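Side-chain contact in phosphodiesterase (Salpingoeca rosetta, PDB 7D7P), which belongs to the 3'5'-cyclic nucleotide phosphodiesterase family and has a largely helical fold that holds a zinc and a magnesium ion: residues K92-V97 against H107-A112. Numbering follows the deposited sequence.
Sequences KWLQKV and HNWRHA. With ZN (zinc ion), chain G.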
loop_
_atom_site.group_PDB
_atom_site.type_symbol
_atom_site.label_atom_id
_atom_site.label_comp_id
_atom_site.label_asym_id
_atom_site.label_seq_id
_atom_site.Cartn_x
_atom_site.Cartn_y
_atom_site.Cartn_z
ATOM N N LYS A 92 -34.445 -14.510 -26.039
ATOM C CA LYS A 92 -35.526 -13.788 -25.375
ATOM C C LYS A 92 -35.166 -13.476 -23.926
ATOM O O LYS A 92 -35.457 -12.383 -23.428
ATOM C CB LYS A 92 -36.821 -14.600 -25.449
ATOM C CG LYS A 92 -38.043 -13.886 -24.890
ATOM C CD LYS A 92 -38.322 -12.589 -25.638
ATOM C CE LYS A 92 -38.631 -12.849 -27.107
ATOM N NZ LYS A 92 -38.739 -11.584 -27.889
ATOM N N TRP A 93 -34.529 -14.426 -23.238
ATOM C CA TRP A 93 -34.047 -14.170 -21.885
ATOM C C TRP A 93 -33.005 -13.055 -21.875
ATOM O O TRP A 93 -33.057 -12.154 -21.029
ATOM C CB TRP A 93 -33.479 -15.460 -21.290
ATOM C CG TRP A 93 -32.728 -15.280 -20.005
ATOM C CD1 TRP A 93 -33.261 -15.114 -18.760
ATOM C CD2 TRP A 93 -31.305 -15.265 -19.838
ATOM N NE1 TRP A 93 -32.257 -14.990 -17.828
ATOM C CE2 TRP A 93 -31.048 -15.078 -18.465
ATOM C CE3 TRP A 93 -30.223 -15.386 -20.717
ATOM C CZ2 TRP A 93 -29.753 -15.012 -17.950
ATOM C CZ3 TRP A 93 -28.938 -15.320 -20.204
ATOM C CH2 TRP A 93 -28.716 -15.135 -18.833
ATOM N N LEU A 94 -32.060 -13.093 -22.818
ATOM C CA LEU A 94 -31.062 -12.032 -22.924
ATOM C C LEU A 94 -31.718 -10.667 -23.087
ATOM O O LEU A 94 -31.316 -9.694 -22.437
ATOM C CB LEU A 94 -30.122 -12.312 -24.097
ATOM C CG LEU A 94 -29.051 -13.378 -23.882
ATOM C CD1 LEU A 94 -28.257 -13.609 -25.160
ATOM C CD2 LEU A 94 -28.138 -12.961 -22.753
ATOM N N GLN A 95 -32.728 -10.577 -23.954
ATOM C CA GLN A 95 -33.437 -9.315 -24.143
ATOM C C GLN A 95 -34.116 -8.863 -22.856
ATOM O O GLN A 95 -34.029 -7.688 -22.480
ATOM C CB GLN A 95 -34.461 -9.462 -25.269
ATOM C CG GLN A 95 -35.302 -8.223 -25.514
ATOM C CD GLN A 95 -36.319 -8.422 -26.623
ATOM O OE1 GLN A 95 -36.953 -9.474 -26.719
ATOM N NE2 GLN A 95 -36.468 -7.416 -27.478
ATOM N N LYS A 96 -34.796 -9.782 -22.165
ATOM C CA LYS A 96 -35.477 -9.412 -20.929
ATOM C C LYS A 96 -34.487 -8.998 -19.845
ATOM O O LYS A 96 -34.789 -8.109 -19.043
ATOM C CB LYS A 96 -36.351 -10.566 -20.440
ATOM C CG LYS A 96 -37.198 -10.230 -19.222
ATOM C CD LYS A 96 -38.204 -9.128 -19.522
ATOM C CE LYS A 96 -39.145 -8.901 -18.345
ATOM N NZ LYS A 96 -40.318 -8.059 -18.718
ATOM N N VAL A 97 -33.303 -9.617 -19.811
ATOM C CA VAL A 97 -32.269 -9.194 -18.867
ATOM C C VAL A 97 -31.868 -7.748 -19.137
ATOM O O VAL A 97 -31.768 -6.930 -18.215
ATOM C CB VAL A 97 -31.053 -10.138 -18.933
ATOM C CG1 VAL A 97 -29.886 -9.551 -18.152
ATOM C CG2 VAL A 97 -31.415 -11.511 -18.384
ATOM N N HIS A 107 -23.517 0.964 -13.406
ATOM C CA HIS A 107 -24.270 -0.267 -13.164
ATOM C C HIS A 107 -25.338 -0.408 -14.245
ATOM O O HIS A 107 -26.531 -0.181 -14.028
ATOM C CB HIS A 107 -24.873 -0.268 -11.765
ATOM C CG HIS A 107 -23.858 -0.398 -10.670
ATOM N ND1 HIS A 107 -23.333 0.690 -10.006
ATOM C CD2 HIS A 107 -23.269 -1.490 -10.127
ATOM C CE1 HIS A 107 -22.466 0.274 -9.100
ATOM N NE2 HIS A 107 -22.408 -1.044 -9.154
ATOM N N ASN A 108 -24.887 -0.801 -15.435
ATOM C CA ASN A 108 -25.756 -0.887 -16.601
ATOM C C ASN A 108 -25.596 -2.233 -17.300
ATOM O O ASN A 108 -24.895 -3.122 -16.803
ATOM C CB ASN A 108 -25.458 0.262 -17.572
ATOM C CG ASN A 108 -23.972 0.408 -17.874
ATOM O OD1 ASN A 108 -23.282 -0.575 -18.146
ATOM N ND2 ASN A 108 -23.473 1.641 -17.828
ATOM N N TRP A 109 -26.238 -2.384 -18.462
ATOM C CA TRP A 109 -26.184 -3.652 -19.187
ATOM C C TRP A 109 -24.769 -3.990 -19.631
ATOM O O TRP A 109 -24.408 -5.170 -19.706
ATOM C CB TRP A 109 -27.127 -3.598 -20.389
ATOM C CG TRP A 109 -26.876 -4.634 -21.459
ATOM C CD1 TRP A 109 -26.406 -4.408 -22.722
ATOM C CD2 TRP A 109 -27.127 -6.044 -21.373
ATOM N NE1 TRP A 109 -26.336 -5.587 -23.421
ATOM C CE2 TRP A 109 -26.774 -6.607 -22.618
ATOM C CE3 TRP A 109 -27.614 -6.884 -20.368
ATOM C CZ2 TRP A 109 -26.884 -7.971 -22.879
ATOM C CZ3 TRP A 109 -27.722 -8.239 -20.629
ATOM C CH2 TRP A 109 -27.360 -8.769 -21.875
ATOM N N ARG A 110 -23.954 -2.978 -19.932
ATOM C CA ARG A 110 -22.587 -3.255 -20.358
ATOM C C ARG A 110 -21.723 -3.731 -19.196
ATOM O O ARG A 110 -20.804 -4.531 -19.401
ATOM C CB ARG A 110 -21.989 -2.018 -21.024
ATOM C CG ARG A 110 -22.419 -1.882 -22.476
ATOM C CD ARG A 110 -22.001 -0.560 -23.094
ATOM N NE ARG A 110 -22.157 -0.585 -24.547
ATOM C CZ ARG A 110 -23.317 -0.441 -25.181
ATOM N NH1 ARG A 110 -24.437 -0.255 -24.493
ATOM N NH2 ARG A 110 -23.359 -0.481 -26.506
ATOM N N HIS A 111 -22.006 -3.269 -17.975
ATOM C CA HIS A 111 -21.320 -3.813 -16.807
ATOM C C HIS A 111 -21.659 -5.288 -16.613
ATOM O O HIS A 111 -20.788 -6.093 -16.263
ATOM C CB HIS A 111 -21.688 -3.012 -15.557
ATOM C CG HIS A 111 -21.204 -3.625 -14.279
ATOM N ND1 HIS A 111 -19.873 -3.886 -14.036
ATOM C CD2 HIS A 111 -21.873 -4.027 -13.172
ATOM C CE1 HIS A 111 -19.742 -4.423 -12.836
ATOM N NE2 HIS A 111 -20.940 -4.521 -12.291
ATOM N N ALA A 112 -22.923 -5.657 -16.834
ATOM C CA ALA A 112 -23.319 -7.056 -16.716
ATOM C C ALA A 112 -22.570 -7.930 -17.716
ATOM O O ALA A 112 -22.106 -9.023 -17.369
ATOM C CB ALA A 112 -24.828 -7.195 -16.911
HETATM ZN ZN ZN G . -21.616 -5.394 -10.327
HETATM O O HOH W 1 -20.766 -3.427 -9.299
HETATM O O HOH W 2 -22.228 -5.971 -7.982
#
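Val97 on helix 87-99 and Trp109 in the first turn of helix 109-126 mark the nearest backbone approach, their CA atoms 8.2 Å apart, a gap that the indole of Trp109 bridges. This buried helix-helix contact belongs to the all-helical HD-type phosphodiesterase fold and lies at the turn that also carries the zinc ligand His111. Trp109 holds its CG opposite the backbone N (chi1 162°), which sends the six-membered ring toward helix 87-99. Val97 meets the ring at its edge, near the ring plane, CG1 lying 3.5 Å from Trp109 CZ3, and the two side chains cross at about a right angle. Branching at CB suits Val97 to this place: while CG1 meets Trp109, CG2 lies 3.5 Å above one face of Trp93, offset toward its rim. Leu94 comes nearest through its backbone O, 4.1 Å from Trp109 CH2; its side chain also packs on Cys70 and Val71 of helix 63-76, whose Leu66 touches Trp109. Asn108 is the N-cap of helix 109-126: its OD1 accepts from His111 N at 3.0 Å, nearly in line with its C=O bond. From this capped turn His111 joins His146, Asp147 and Asp260 around the zinc ion, which its NE2 binds at 2.2 Å.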